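Local coordinates for phosphatidylethanolamine-binding protein, putative (Plasmodium falciparum, PDB 2R77) that probably binds phosphatidylethanolamine and may regulate protein kinases, at residues Val34-Lys39 with Ser184-Ala189; Asp28-His33 with Val197-Cys202; Leu62-Thr67 with Pro136-Gly141; Pro93-Arg98 with Lys104-Trp109; Ser112-Lys117 with Gly122-Cys127. All blocks are in the same frame, centred on the assembly; numbering follows the deposited sequence.

Contact 1: residues Val34-Lys39 with Ser184-Ala189; sequences VFPNDK and SVHNIA
His186 and Pro36 bury most of the surface here, ring against ring. The proline lies over one face of the imidazole. Pro36 CD sits 3.6 Å from the centroid of the His186 ring, 21° off its normal, which is a CH-pi contact. The approach is offset toward ND1, with Pro36 CD 3.4 Å from His186 ND1. Pro36 CG covers the far end of the imidazole, 3.6 Å from His186 CE1. The histidine reaches the proline because its CG is anti to the backbone N (chi1 168°), which swings the ring off the first turn of helix 185-191.

Val34 is the third partner, and it works through its backbone. Water 1 donates to Val34 O at 2.9 Å and accepts from His186 N at 2.8 Å. The neighbouring amides at this helix start are also taken. Ser184 is the N-cap, and its OG accepts from Asn187 N at 3.1 Å. Glu105 OE1 accepts from Val185 N.

No direct hydrogen bond crosses between 34-39 and 184-189. The loop is held to the helix start by ring packing and one bridging water, which also satisfies a helix amide that has no acceptor within its own helix.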
# COMPACT_ATOMS: atom_id res chain seq x y z
N VAL A 34 8.47 -7.43 -2.11
CA VAL A 34 7.05 -7.09 -2.16
C VAL A 34 6.44 -7.67 -3.44
O VAL A 34 5.41 -8.36 -3.38
CB VAL A 34 6.83 -5.56 -2.11
CG1 VAL A 34 5.35 -5.25 -2.26
CG2 VAL A 34 7.41 -4.97 -0.80
N PHE A 35 7.08 -7.40 -4.58
CA PHE A 35 6.73 -8.02 -5.86
C PHE A 35 7.80 -9.07 -6.20
O PHE A 35 8.99 -8.73 -6.25
CB PHE A 35 6.69 -6.97 -6.97
CG PHE A 35 5.80 -5.78 -6.64
CD1 PHE A 35 4.46 -5.97 -6.27
CD2 PHE A 35 6.32 -4.49 -6.68
CE1 PHE A 35 3.63 -4.86 -5.95
CE2 PHE A 35 5.51 -3.38 -6.37
CZ PHE A 35 4.16 -3.57 -6.01
N PRO A 36 7.38 -10.32 -6.44
CA PRO A 36 8.42 -11.36 -6.48
C PRO A 36 9.32 -11.28 -7.72
O PRO A 36 10.45 -11.80 -7.70
CB PRO A 36 7.63 -12.67 -6.38
CG PRO A 36 6.25 -12.35 -6.84
CD PRO A 36 6.03 -10.86 -6.68
N ASN A 37 8.83 -10.63 -8.77
CA ASN A 37 9.63 -10.47 -10.01
C ASN A 37 9.29 -9.23 -10.84
O ASN A 37 8.34 -8.49 -10.53
CB ASN A 37 9.56 -11.74 -10.87
CG ASN A 37 8.14 -12.12 -11.25
OD1 ASN A 37 7.39 -11.32 -11.80
ND2 ASN A 37 7.76 -13.36 -10.94
N ASP A 38 10.06 -9.01 -11.90
CA ASP A 38 9.89 -7.82 -12.74
C ASP A 38 8.74 -7.92 -13.74
O ASP A 38 8.63 -7.09 -14.64
CB ASP A 38 11.21 -7.41 -13.42
CG ASP A 38 11.71 -8.44 -14.44
OD1 ASP A 38 11.11 -9.52 -14.60
OD2 ASP A 38 12.74 -8.13 -15.08
N LYS A 39 7.87 -8.92 -13.58
CA LYS A 39 6.71 -9.08 -14.47
C LYS A 39 5.54 -8.29 -13.89
O LYS A 39 4.42 -8.80 -13.77
CB LYS A 39 6.35 -10.56 -14.68
N SER A 184 0.16 -12.42 1.07
CA SER A 184 0.80 -11.17 0.66
C SER A 184 -0.12 -10.41 -0.30
O SER A 184 -0.94 -11.02 -0.98
CB SER A 184 2.10 -11.47 -0.08
OG SER A 184 1.81 -12.15 -1.29
N VAL A 185 0.04 -9.09 -0.41
CA VAL A 185 -0.75 -8.34 -1.39
C VAL A 185 -0.60 -8.91 -2.81
O VAL A 185 -1.59 -8.99 -3.55
CB VAL A 185 -0.50 -6.81 -1.35
CG1 VAL A 185 -1.33 -6.11 -2.44
CG2 VAL A 185 -0.84 -6.26 0.01
N HIS A 186 0.62 -9.31 -3.19
CA HIS A 186 0.81 -10.00 -4.48
C HIS A 186 -0.19 -11.15 -4.61
O HIS A 186 -0.91 -11.26 -5.62
CB HIS A 186 2.23 -10.53 -4.58
CG HIS A 186 2.43 -11.47 -5.73
ND1 HIS A 186 2.63 -11.04 -7.02
CD2 HIS A 186 2.49 -12.82 -5.76
CE1 HIS A 186 2.78 -12.09 -7.81
NE2 HIS A 186 2.69 -13.18 -7.07
N ASN A 187 -0.25 -12.00 -3.59
CA ASN A 187 -1.18 -13.14 -3.59
C ASN A 187 -2.67 -12.81 -3.46
O ASN A 187 -3.52 -13.42 -4.13
CB ASN A 187 -0.75 -14.18 -2.57
CG ASN A 187 0.44 -14.99 -3.05
OD1 ASN A 187 0.63 -15.20 -4.27
ND2 ASN A 187 1.23 -15.47 -2.11
N ILE A 188 -2.98 -11.82 -2.64
CA ILE A 188 -4.34 -11.26 -2.62
C ILE A 188 -4.77 -10.80 -4.02
O ILE A 188 -5.90 -11.10 -4.46
CB ILE A 188 -4.49 -10.11 -1.62
CG1 ILE A 188 -4.22 -10.62 -0.21
CG2 ILE A 188 -5.90 -9.46 -1.72
CD1 ILE A 188 -4.10 -9.46 0.81
N ALA A 189 -3.88 -10.10 -4.74
CA ALA A 189 -4.19 -9.64 -6.10
C ALA A 189 -4.43 -10.84 -7.03
O ALA A 189 -5.35 -10.80 -7.87
CB ALA A 189 -3.11 -8.77 -6.63
O HOH W 1 2.95 -8.56 -1.93

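Contact 2: residues Asp28-His33 with Val197-Cys202; sequences DRIIPH and VGYNWC
Trp201 donates its indole N-H to Asp28, the polar link between the two segments. Trp201 NE1 lies 2.7 Å from Asp28 OD2, with an angle of 154° at the hydrogen. The oxygen uses its anti lone pair and stays in the plane of the indole. The carboxylate itself is turned almost perpendicular to the ring, the two planes being 84° apart. This bond helps to fix the rotation of the indole. Trp201 CG sits between its backbone N and carbonyl carbon (chi1 76°), which presents one face of the indole to Ile30.

Strand 196-201 pairs with 148-155 in the antiparallel sheet, and Val197 also bonds to Asn43 and Val44. Near the start of the strand, Val197 and Gly198 form a classic beta bulge opposite Ile151. Tyr199 and Trp201 then point to one face, where residues 28-33 pack on them.

The apolar contacts centre on Ile30. Its CD1 lies over a face of the indole, 4.1 Å from the centroid of the five-membered ring of Trp201, in a CH-pi contact. The other branch turns to the tyrosine: Ile30 CG2 is 3.5 Å from Tyr199 CZ. The phenol oxygen is hemmed in by both methyls, with Ile30 CD1 3.4 Å from Tyr199 OH. That hydroxyl finds its polar partner in Ser148. Leu25 of helix 22-27 packs against Ile30, Tyr199 and Trp201 alike.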
# COMPACT_ATOMS: atom_id res chain seq x y z
N ASP A 28 15.56 -0.64 -3.70
CA ASP A 28 15.15 -0.85 -2.31
C ASP A 28 14.63 -2.27 -2.07
O ASP A 28 13.99 -2.52 -1.05
CB ASP A 28 14.08 0.16 -1.88
CG ASP A 28 14.63 1.55 -1.70
OD1 ASP A 28 15.84 1.67 -1.39
OD2 ASP A 28 13.85 2.52 -1.83
N ARG A 29 14.90 -3.17 -3.01
CA ARG A 29 14.46 -4.59 -2.97
C ARG A 29 12.93 -4.82 -2.88
O ARG A 29 12.44 -5.88 -2.43
CB ARG A 29 15.23 -5.37 -1.91
CG ARG A 29 16.71 -5.44 -2.25
CD ARG A 29 17.47 -6.22 -1.21
NE ARG A 29 17.06 -7.62 -1.14
CZ ARG A 29 17.39 -8.56 -2.03
NH1 ARG A 29 16.97 -9.81 -1.86
NH2 ARG A 29 18.14 -8.28 -3.08
N ILE A 30 12.19 -3.81 -3.35
CA ILE A 30 10.75 -3.96 -3.55
C ILE A 30 10.46 -5.17 -4.44
O ILE A 30 9.53 -5.92 -4.17
CB ILE A 30 10.13 -2.71 -4.15
CG1 ILE A 30 10.49 -1.46 -3.29
CG2 ILE A 30 8.62 -2.91 -4.33
CD1 ILE A 30 10.26 -1.63 -1.75
N ILE A 31 11.27 -5.35 -5.48
CA ILE A 31 11.45 -6.67 -6.09
C ILE A 31 12.76 -7.20 -5.50
O ILE A 31 13.78 -6.52 -5.65
CB ILE A 31 11.62 -6.59 -7.63
CG1 ILE A 31 10.38 -5.97 -8.28
CG2 ILE A 31 11.92 -7.99 -8.22
CD1 ILE A 31 10.68 -5.44 -9.69
N PRO A 32 12.75 -8.41 -4.88
CA PRO A 32 11.66 -9.40 -4.80
C PRO A 32 10.84 -9.41 -3.52
O PRO A 32 10.04 -10.32 -3.36
CB PRO A 32 12.42 -10.72 -4.83
CG PRO A 32 13.69 -10.41 -4.05
CD PRO A 32 13.99 -8.92 -4.26
N HIS A 33 11.08 -8.46 -2.61
CA HIS A 33 10.46 -8.53 -1.29
C HIS A 33 8.95 -8.38 -1.32
O HIS A 33 8.24 -9.13 -0.63
CB HIS A 33 11.04 -7.53 -0.31
CG HIS A 33 10.62 -7.79 1.10
ND1 HIS A 33 10.98 -8.92 1.79
CD2 HIS A 33 9.84 -7.06 1.94
CE1 HIS A 33 10.44 -8.89 3.00
NE2 HIS A 33 9.75 -7.77 3.12
N VAL A 197 -1.46 -2.15 -10.56
CA VAL A 197 -1.25 -1.06 -11.56
C VAL A 197 -0.47 0.17 -11.09
O VAL A 197 -0.01 0.96 -11.90
CB VAL A 197 -2.61 -0.62 -12.24
CG1 VAL A 197 -3.25 -1.79 -13.00
CG2 VAL A 197 -3.58 -0.06 -11.23
N GLY A 198 -0.28 0.34 -9.78
CA GLY A 198 0.48 1.49 -9.29
C GLY A 198 1.16 1.19 -7.97
O GLY A 198 0.73 0.30 -7.22
N TYR A 199 2.23 1.93 -7.69
CA TYR A 199 2.97 1.68 -6.46
C TYR A 199 3.81 2.88 -6.06
O TYR A 199 4.47 3.52 -6.88
CB TYR A 199 3.89 0.49 -6.67
CG TYR A 199 4.71 0.12 -5.46
CD1 TYR A 199 4.13 -0.59 -4.40
CD2 TYR A 199 6.05 0.52 -5.36
CE1 TYR A 199 4.88 -0.96 -3.26
CE2 TYR A 199 6.81 0.16 -4.22
CZ TYR A 199 6.22 -0.57 -3.19
OH TYR A 199 6.96 -0.91 -2.08
N ASN A 200 3.80 3.15 -4.77
CA ASN A 200 4.75 4.09 -4.21
C ASN A 200 5.14 3.64 -2.82
O ASN A 200 4.41 2.85 -2.20
CB ASN A 200 4.18 5.51 -4.18
CG ASN A 200 5.25 6.59 -4.43
OD1 ASN A 200 6.45 6.39 -4.13
ND2 ASN A 200 4.81 7.74 -4.99
N TRP A 201 6.28 4.13 -2.33
CA TRP A 201 6.75 3.73 -1.01
C TRP A 201 7.64 4.77 -0.36
O TRP A 201 8.14 5.66 -1.02
CB TRP A 201 7.47 2.37 -1.06
CG TRP A 201 8.89 2.42 -1.64
CD1 TRP A 201 10.07 2.23 -0.95
CD2 TRP A 201 9.25 2.62 -3.02
NE1 TRP A 201 11.15 2.33 -1.83
CE2 TRP A 201 10.67 2.56 -3.10
CE3 TRP A 201 8.51 2.85 -4.20
CZ2 TRP A 201 11.36 2.72 -4.33
CZ3 TRP A 201 9.22 3.01 -5.43
CH2 TRP A 201 10.63 2.93 -5.47
N CYS A 202 7.80 4.64 0.96
CA CYS A 202 8.77 5.45 1.68
C CYS A 202 9.41 4.52 2.69
O CYS A 202 9.04 3.34 2.76
CB CYS A 202 8.10 6.66 2.37
SG CYS A 202 6.77 6.13 3.57

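Contact 3: residues Leu62-Thr67 with Pro136-Gly141; sequences LDIAGT and PSIKKG
Thr67 and Pro136 meet closely at one end of this contact. Pro136 CD is 3.3 Å from Thr67 O, and Pro136 CG is 3.5 Å from Thr67 OG1. The hydroxyl is brought to the CG-CD edge of the proline because OG1 stands between the backbone N and the carbonyl carbon of Thr67 (chi1 69°). At the other end, the tip of Ile64 slides past Ile138. Ile64 CD1 is 3.9 Å from Ile138 CB and equally far from Ile138 N.

The next shell sets these groups in place. An Asx turn spans Ile64: Asp63 OD1 accepts from Ala65 N at 3.0 Å, from above the carboxylate plane. It leads into a short 3-10 segment that begins at Ile64. Thr67 O accepts from Tyr133 OH, and Pro136 O from Lys172 NZ. Ile204 packs on both Ile64 and Ile138.

Ile138 also touches His145. His145 belongs to the Gly-x-His-Arg motif of this family, which in relatives lies beside the ligand pocket.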
# COMPACT_ATOMS: atom_id res chain seq x y z
N LEU A 62 10.95 9.11 5.62
CA LEU A 62 10.08 10.03 6.35
C LEU A 62 10.16 9.80 7.88
O LEU A 62 10.27 8.67 8.32
CB LEU A 62 8.63 9.86 5.89
CG LEU A 62 8.20 10.23 4.46
CD1 LEU A 62 6.72 9.95 4.26
CD2 LEU A 62 8.49 11.72 4.12
N ASP A 63 10.12 10.89 8.66
CA ASP A 63 10.00 10.82 10.14
C ASP A 63 8.64 10.21 10.44
O ASP A 63 7.64 10.60 9.84
CB ASP A 63 10.05 12.24 10.72
CG ASP A 63 10.24 12.27 12.25
OD1 ASP A 63 9.81 11.33 12.97
OD2 ASP A 63 10.81 13.29 12.75
N ILE A 64 8.60 9.27 11.39
CA ILE A 64 7.32 8.68 11.80
C ILE A 64 6.34 9.75 12.34
O ILE A 64 5.12 9.58 12.27
CB ILE A 64 7.53 7.53 12.83
CG1 ILE A 64 6.27 6.64 12.95
CG2 ILE A 64 8.04 8.05 14.16
CD1 ILE A 64 6.55 5.25 13.58
N ALA A 65 6.89 10.87 12.81
CA ALA A 65 6.11 11.96 13.38
C ALA A 65 5.05 12.50 12.43
O ALA A 65 4.04 13.03 12.88
CB ALA A 65 7.03 13.08 13.86
N GLY A 66 5.26 12.39 11.12
CA GLY A 66 4.27 12.98 10.19
C GLY A 66 3.16 12.06 9.68
O GLY A 66 2.31 12.48 8.87
N THR A 67 3.16 10.81 10.14
CA THR A 67 2.45 9.73 9.42
C THR A 67 1.32 9.06 10.24
O THR A 67 0.77 8.03 9.82
CB THR A 67 3.47 8.69 8.83
OG1 THR A 67 4.10 7.95 9.90
CG2 THR A 67 4.55 9.37 7.99
N PRO A 136 1.59 3.69 10.82
CA PRO A 136 2.69 2.71 10.76
C PRO A 136 2.99 1.93 12.06
O PRO A 136 3.29 0.75 11.95
CB PRO A 136 3.89 3.54 10.32
CG PRO A 136 3.27 4.59 9.42
CD PRO A 136 1.93 4.94 10.12
N SER A 137 2.96 2.57 13.24
CA SER A 137 3.13 1.85 14.52
C SER A 137 4.39 0.96 14.55
O SER A 137 4.34 -0.21 14.92
CB SER A 137 1.87 1.02 14.84
OG SER A 137 0.69 1.80 14.67
N ILE A 138 5.51 1.56 14.19
CA ILE A 138 6.75 0.83 13.98
C ILE A 138 7.53 0.70 15.29
O ILE A 138 7.72 1.69 16.00
CB ILE A 138 7.59 1.54 12.88
CG1 ILE A 138 6.90 1.42 11.51
CG2 ILE A 138 9.04 0.98 12.82
CD1 ILE A 138 7.56 2.27 10.41
N LYS A 139 7.98 -0.52 15.61
CA LYS A 139 8.76 -0.75 16.82
C LYS A 139 10.16 -0.17 16.62
O LYS A 139 10.86 -0.45 15.64
CB LYS A 139 8.83 -2.24 17.15
CG LYS A 139 9.68 -2.54 18.40
CD LYS A 139 9.54 -4.03 18.78
CE LYS A 139 10.59 -4.43 19.81
NZ LYS A 139 10.46 -3.61 21.05
N LYS A 140 10.57 0.68 17.56
CA LYS A 140 11.92 1.24 17.50
C LYS A 140 13.02 0.16 17.38
O LYS A 140 12.94 -0.92 17.97
CB LYS A 140 12.19 2.18 18.69
CG LYS A 140 11.38 3.52 18.65
CD LYS A 140 11.74 4.50 19.78
CE LYS A 140 11.37 3.99 21.20
NZ LYS A 140 9.94 3.59 21.45
N GLY A 141 14.02 0.45 16.56
CA GLY A 141 15.19 -0.45 16.40
C GLY A 141 14.90 -1.67 15.54
O GLY A 141 15.50 -2.74 15.75

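Contact 4: residues Pro93-Arg98 with Lys104-Trp109; sequences PDYPSR and KEYIHW
Tyr95 and Lys104 form an antiparallel hydrogen-bonded pair near the end of the hairpin of strands 84-95 and 104-114. Tyr95 N donates to Lys104 O at 3.0 Å, and Lys104 N returns a bond to Tyr95 O at 2.8 Å. Tyr95 O has a second donor, water 2, at 2.8 Å. The same water accepts from Lys104 NZ at 3.1 Å. The bends late in the lysine chain bring NZ back to this point, where Asp102 O accepts from it too.

The side chains pack as well. The edge of Tyr106 points at the face of Tyr95, with ring centroids 5.1 Å apart and planes at 55°. Tyr106 CD1 stands over the centre of the Tyr95 ring. On another side, Glu105 CG lies 3.8 Å from Pro93 CA, while the carboxylate of Glu105 is used by the start of helix 185-191.

Other polar atoms are served from beyond the hairpin. Asp94 makes a salt bridge to Arg146, which gives this buried carboxylate a charged partner. Pro93 O accepts from His33 NE2. His108 ND1 bonds to Val134 O.

Residues 93-98, with a cis bond before Pro96, belong to the Asp-Pro-Asp-x-Pro-Ser-Arg signature of the family. The backbone pair and its water tie this signature loop to the strand that carries His108.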
# COMPACT_ATOMS: atom_id res chain seq x y z
N PRO A 93 5.65 -4.15 4.73
CA PRO A 93 6.14 -5.50 4.37
C PRO A 93 7.31 -5.93 5.27
O PRO A 93 7.92 -6.99 5.01
CB PRO A 93 6.62 -5.30 2.93
CG PRO A 93 7.20 -3.92 2.99
CD PRO A 93 6.28 -3.11 3.90
N ASP A 94 7.60 -5.13 6.29
CA ASP A 94 8.78 -5.34 7.15
C ASP A 94 8.39 -5.57 8.60
O ASP A 94 8.99 -5.02 9.55
CB ASP A 94 9.78 -4.19 6.97
CG ASP A 94 10.41 -4.20 5.59
OD1 ASP A 94 10.91 -5.29 5.17
OD2 ASP A 94 10.45 -3.14 4.92
N TYR A 95 7.39 -6.43 8.76
CA TYR A 95 6.85 -6.69 10.10
C TYR A 95 7.23 -8.11 10.55
O TYR A 95 6.91 -9.08 9.87
CB TYR A 95 5.33 -6.54 10.08
CG TYR A 95 4.71 -6.96 11.37
CD1 TYR A 95 4.80 -6.13 12.49
CD2 TYR A 95 4.08 -8.18 11.49
CE1 TYR A 95 4.23 -6.51 13.72
CE2 TYR A 95 3.52 -8.59 12.71
CZ TYR A 95 3.60 -7.73 13.83
OH TYR A 95 3.05 -8.10 15.06
N PRO A 96 7.86 -8.23 11.74
CA PRO A 96 8.15 -7.19 12.74
C PRO A 96 9.36 -6.30 12.45
O PRO A 96 9.46 -5.18 13.01
CB PRO A 96 8.44 -8.00 14.01
CG PRO A 96 9.00 -9.28 13.53
CD PRO A 96 8.30 -9.56 12.20
N SER A 97 10.29 -6.76 11.60
CA SER A 97 11.51 -6.00 11.37
C SER A 97 12.00 -6.04 9.94
O SER A 97 11.91 -7.08 9.30
CB SER A 97 12.63 -6.53 12.29
OG SER A 97 13.85 -5.82 12.13
N ARG A 98 12.54 -4.91 9.47
CA ARG A 98 13.29 -4.84 8.20
C ARG A 98 14.56 -5.74 8.23
O ARG A 98 15.03 -6.24 7.20
CB ARG A 98 13.69 -3.39 7.96
CG ARG A 98 14.64 -3.12 6.76
CD ARG A 98 13.95 -3.48 5.43
NE ARG A 98 14.84 -3.26 4.28
CZ ARG A 98 15.09 -2.07 3.71
NH1 ARG A 98 15.91 -2.02 2.67
NH2 ARG A 98 14.52 -0.92 4.15
N LYS A 104 7.21 -10.08 7.32
CA LYS A 104 6.01 -10.29 6.52
C LYS A 104 5.15 -9.03 6.50
O LYS A 104 5.49 -8.03 7.14
CB LYS A 104 5.24 -11.51 7.02
CG LYS A 104 6.00 -12.83 6.77
CD LYS A 104 5.19 -14.07 7.07
CE LYS A 104 5.23 -14.43 8.56
NZ LYS A 104 6.62 -14.57 9.08
N GLU A 105 4.07 -9.09 5.72
CA GLU A 105 3.24 -7.91 5.50
C GLU A 105 2.16 -7.75 6.58
O GLU A 105 1.45 -8.70 6.96
CB GLU A 105 2.59 -8.00 4.11
CG GLU A 105 3.57 -7.86 2.96
CD GLU A 105 2.91 -8.01 1.60
OE1 GLU A 105 1.65 -8.08 1.55
OE2 GLU A 105 3.66 -8.06 0.60
N TYR A 106 2.03 -6.52 7.04
CA TYR A 106 0.99 -6.10 7.97
C TYR A 106 0.17 -5.04 7.23
O TYR A 106 0.74 -4.03 6.79
CB TYR A 106 1.60 -5.52 9.25
CG TYR A 106 0.58 -5.38 10.37
CD1 TYR A 106 0.42 -6.40 11.30
CD2 TYR A 106 -0.22 -4.24 10.47
CE1 TYR A 106 -0.52 -6.29 12.33
CE2 TYR A 106 -1.17 -4.11 11.50
CZ TYR A 106 -1.30 -5.13 12.42
OH TYR A 106 -2.22 -5.04 13.43
N ILE A 107 -1.13 -5.28 7.06
CA ILE A 107 -1.94 -4.38 6.25
C ILE A 107 -2.50 -3.28 7.14
O ILE A 107 -3.13 -3.57 8.16
CB ILE A 107 -3.09 -5.10 5.47
CG1 ILE A 107 -2.48 -6.08 4.45
CG2 ILE A 107 -3.96 -4.05 4.77
CD1 ILE A 107 -3.48 -6.72 3.48
N HIS A 108 -2.23 -2.03 6.73
CA HIS A 108 -2.64 -0.83 7.46
C HIS A 108 -3.92 -0.13 6.96
O HIS A 108 -4.51 0.65 7.71
CB HIS A 108 -1.48 0.19 7.48
CG HIS A 108 -0.38 -0.19 8.42
ND1 HIS A 108 -0.27 0.34 9.69
CD2 HIS A 108 0.62 -1.08 8.30
CE1 HIS A 108 0.77 -0.19 10.30
NE2 HIS A 108 1.34 -1.05 9.47
N TRP A 109 -4.34 -0.39 5.72
CA TRP A 109 -5.41 0.39 5.13
C TRP A 109 -5.80 -0.27 3.82
O TRP A 109 -4.94 -0.65 3.02
CB TRP A 109 -4.90 1.83 4.89
CG TRP A 109 -5.90 2.83 4.41
CD1 TRP A 109 -7.26 2.87 4.71
CD2 TRP A 109 -5.62 3.98 3.64
NE1 TRP A 109 -7.83 3.99 4.12
CE2 TRP A 109 -6.85 4.68 3.44
CE3 TRP A 109 -4.44 4.50 3.06
CZ2 TRP A 109 -6.93 5.87 2.70
CZ3 TRP A 109 -4.53 5.68 2.31
CH2 TRP A 109 -5.77 6.34 2.14
O HOH W 2 6.61 -11.80 10.39

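Contact 5: residues Ser112-Lys117 with Gly122-Cys127; sequences SGIKTK and GTQKNC
Gln124 grips the backbone of Thr116 with both ends of its amide. Its OE1 accepts from Thr116 N at 3.1 Å, with an angle of 168°. Its NE2 donates to Thr116 O at 3.0 Å. NE2 meets the Thr116 carbonyl from above its plane, while Thr116 O lies in the plane of the Gln124 amide. Lys115 N adds a weak bond to Gln124 OE1. Glu118 O takes a further bond from Gln124 NE2. Four bonds, one of them weak, fix the rotation of the amide, which turns its polar edge to the loop. The chain is extended beyond CG, which lets it reach from its own turn to residue 116.

Water 3 makes a second polar bridge. It donates to Lys125 O at 2.8 Å and is hydrogen-bonded to Thr116 OG1 at 2.7 Å.

Weaker contacts lie beside these bonds. Ile114 CG2 touches Gln124 OE1 at 3.4 Å, the two side chains crossing at about a right angle. Separately, Cys127 CA makes a CA-H...O contact of 3.5 Å with Ser112 O.

A type II turn shapes the partner loop from Gln124 to Cys127, closed by Cys127 N to Gln124 O. Gln124 N in turn donates to Cys127 SG.

Just past this turn, Val128 of strand 128-131 bonds to Ser112. Ile114 pairs with Phe86 of strand 84-95. Lys117 bonds to Phe76 of strand 73-76, where the chain has left the five-stranded sheet for the three-stranded one.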
# COMPACT_ATOMS: atom_id res chain seq x y z
N SER A 112 -11.46 0.49 -1.37
CA SER A 112 -11.89 0.06 -2.69
C SER A 112 -12.94 1.01 -3.27
O SER A 112 -13.28 2.05 -2.68
CB SER A 112 -12.39 -1.38 -2.61
OG SER A 112 -12.70 -1.93 -3.87
N GLY A 113 -13.43 0.66 -4.46
CA GLY A 113 -14.50 1.42 -5.08
C GLY A 113 -14.07 2.77 -5.63
O GLY A 113 -14.92 3.63 -5.91
N ILE A 114 -12.76 2.95 -5.80
CA ILE A 114 -12.19 4.21 -6.28
C ILE A 114 -12.33 4.42 -7.79
O ILE A 114 -11.69 3.74 -8.60
CB ILE A 114 -10.69 4.36 -5.85
CG1 ILE A 114 -10.57 4.36 -4.32
CG2 ILE A 114 -10.09 5.64 -6.42
CD1 ILE A 114 -9.17 4.06 -3.81
N LYS A 115 -13.16 5.39 -8.17
CA LYS A 115 -13.36 5.71 -9.58
C LYS A 115 -12.78 7.05 -10.01
O LYS A 115 -12.54 7.29 -11.20
CB LYS A 115 -14.85 5.56 -9.95
CG LYS A 115 -15.24 4.09 -10.17
CD LYS A 115 -16.75 3.86 -10.11
CE LYS A 115 -17.42 4.10 -11.46
NZ LYS A 115 -17.17 2.99 -12.42
N THR A 116 -12.50 7.92 -9.05
CA THR A 116 -12.02 9.24 -9.39
C THR A 116 -10.62 9.48 -8.82
O THR A 116 -10.12 8.66 -8.03
CB THR A 116 -13.05 10.34 -8.99
OG1 THR A 116 -13.29 10.28 -7.57
CG2 THR A 116 -14.39 10.09 -9.71
N LYS A 117 -9.98 10.57 -9.24
CA LYS A 117 -8.53 10.70 -9.10
C LYS A 117 -7.97 11.25 -7.79
O LYS A 117 -6.76 11.26 -7.60
CB LYS A 117 -7.95 11.47 -10.28
CG LYS A 117 -8.11 10.72 -11.61
CD LYS A 117 -7.38 11.41 -12.75
CE LYS A 117 -8.11 12.65 -13.23
NZ LYS A 117 -7.13 13.50 -13.97
N GLY A 122 -8.30 10.54 2.96
CA GLY A 122 -8.61 9.13 2.83
C GLY A 122 -9.89 8.69 2.15
O GLY A 122 -10.15 7.50 2.07
N THR A 123 -10.70 9.62 1.66
CA THR A 123 -11.98 9.23 1.07
C THR A 123 -12.31 10.02 -0.19
O THR A 123 -11.66 11.03 -0.48
CB THR A 123 -13.16 9.37 2.09
OG1 THR A 123 -13.31 10.75 2.45
CG2 THR A 123 -12.92 8.53 3.36
N GLN A 124 -13.30 9.53 -0.92
CA GLN A 124 -13.90 10.26 -2.03
C GLN A 124 -15.31 9.71 -2.17
O GLN A 124 -15.63 8.67 -1.61
CB GLN A 124 -13.10 10.04 -3.32
CG GLN A 124 -13.18 8.60 -3.85
CD GLN A 124 -12.42 8.39 -5.15
OE1 GLN A 124 -12.84 7.57 -5.99
NE2 GLN A 124 -11.31 9.08 -5.33
N LYS A 125 -16.17 10.41 -2.90
CA LYS A 125 -17.53 9.91 -3.12
C LYS A 125 -17.47 8.50 -3.66
O LYS A 125 -16.71 8.22 -4.59
CB LYS A 125 -18.29 10.81 -4.10
CG LYS A 125 -19.38 11.62 -3.45
CD LYS A 125 -20.11 12.53 -4.44
CE LYS A 125 -20.80 13.67 -3.69
NZ LYS A 125 -21.23 13.22 -2.32
N ASN A 126 -18.28 7.62 -3.06
CA ASN A 126 -18.47 6.23 -3.48
C ASN A 126 -17.35 5.25 -3.12
O ASN A 126 -17.45 4.06 -3.42
CB ASN A 126 -18.77 6.13 -4.98
CG ASN A 126 -20.01 6.91 -5.36
OD1 ASN A 126 -20.96 7.01 -4.57
ND2 ASN A 126 -20.01 7.47 -6.56
N CYS A 127 -16.29 5.74 -2.49
CA CYS A 127 -15.27 4.80 -2.06
C CYS A 127 -15.85 3.90 -0.95
O CYS A 127 -16.85 4.24 -0.29
CB CYS A 127 -14.00 5.52 -1.62
SG CYS A 127 -14.04 6.17 0.04
O HOH W 3 -15.75 9.80 -6.69

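Overall arrangement
Contacts 1 and 2 lie side by side, with centres 10 Å apart. Phe35 N probably bonds to Ile30 O, and the Phe35 ring packs edge-to-face with Tyr199. Contact 4 touches both, with its centre about 14 Å from that of contact 1 and 13 Å from that of contact 2. Its hairpin reaches helix 185-191 through Glu105 and helix 30-33 through His33. The centre of contact 3 is also about 13 Å from that of contact 4, and Pro136 O touches His108 CE1. By analogy with relatives, contacts 3 and 4 probably border the ligand pocket. Contact 5 shares strand 104-114 with contact 4, but their centres are 25 Å apart, on opposite sides of the chain's centre.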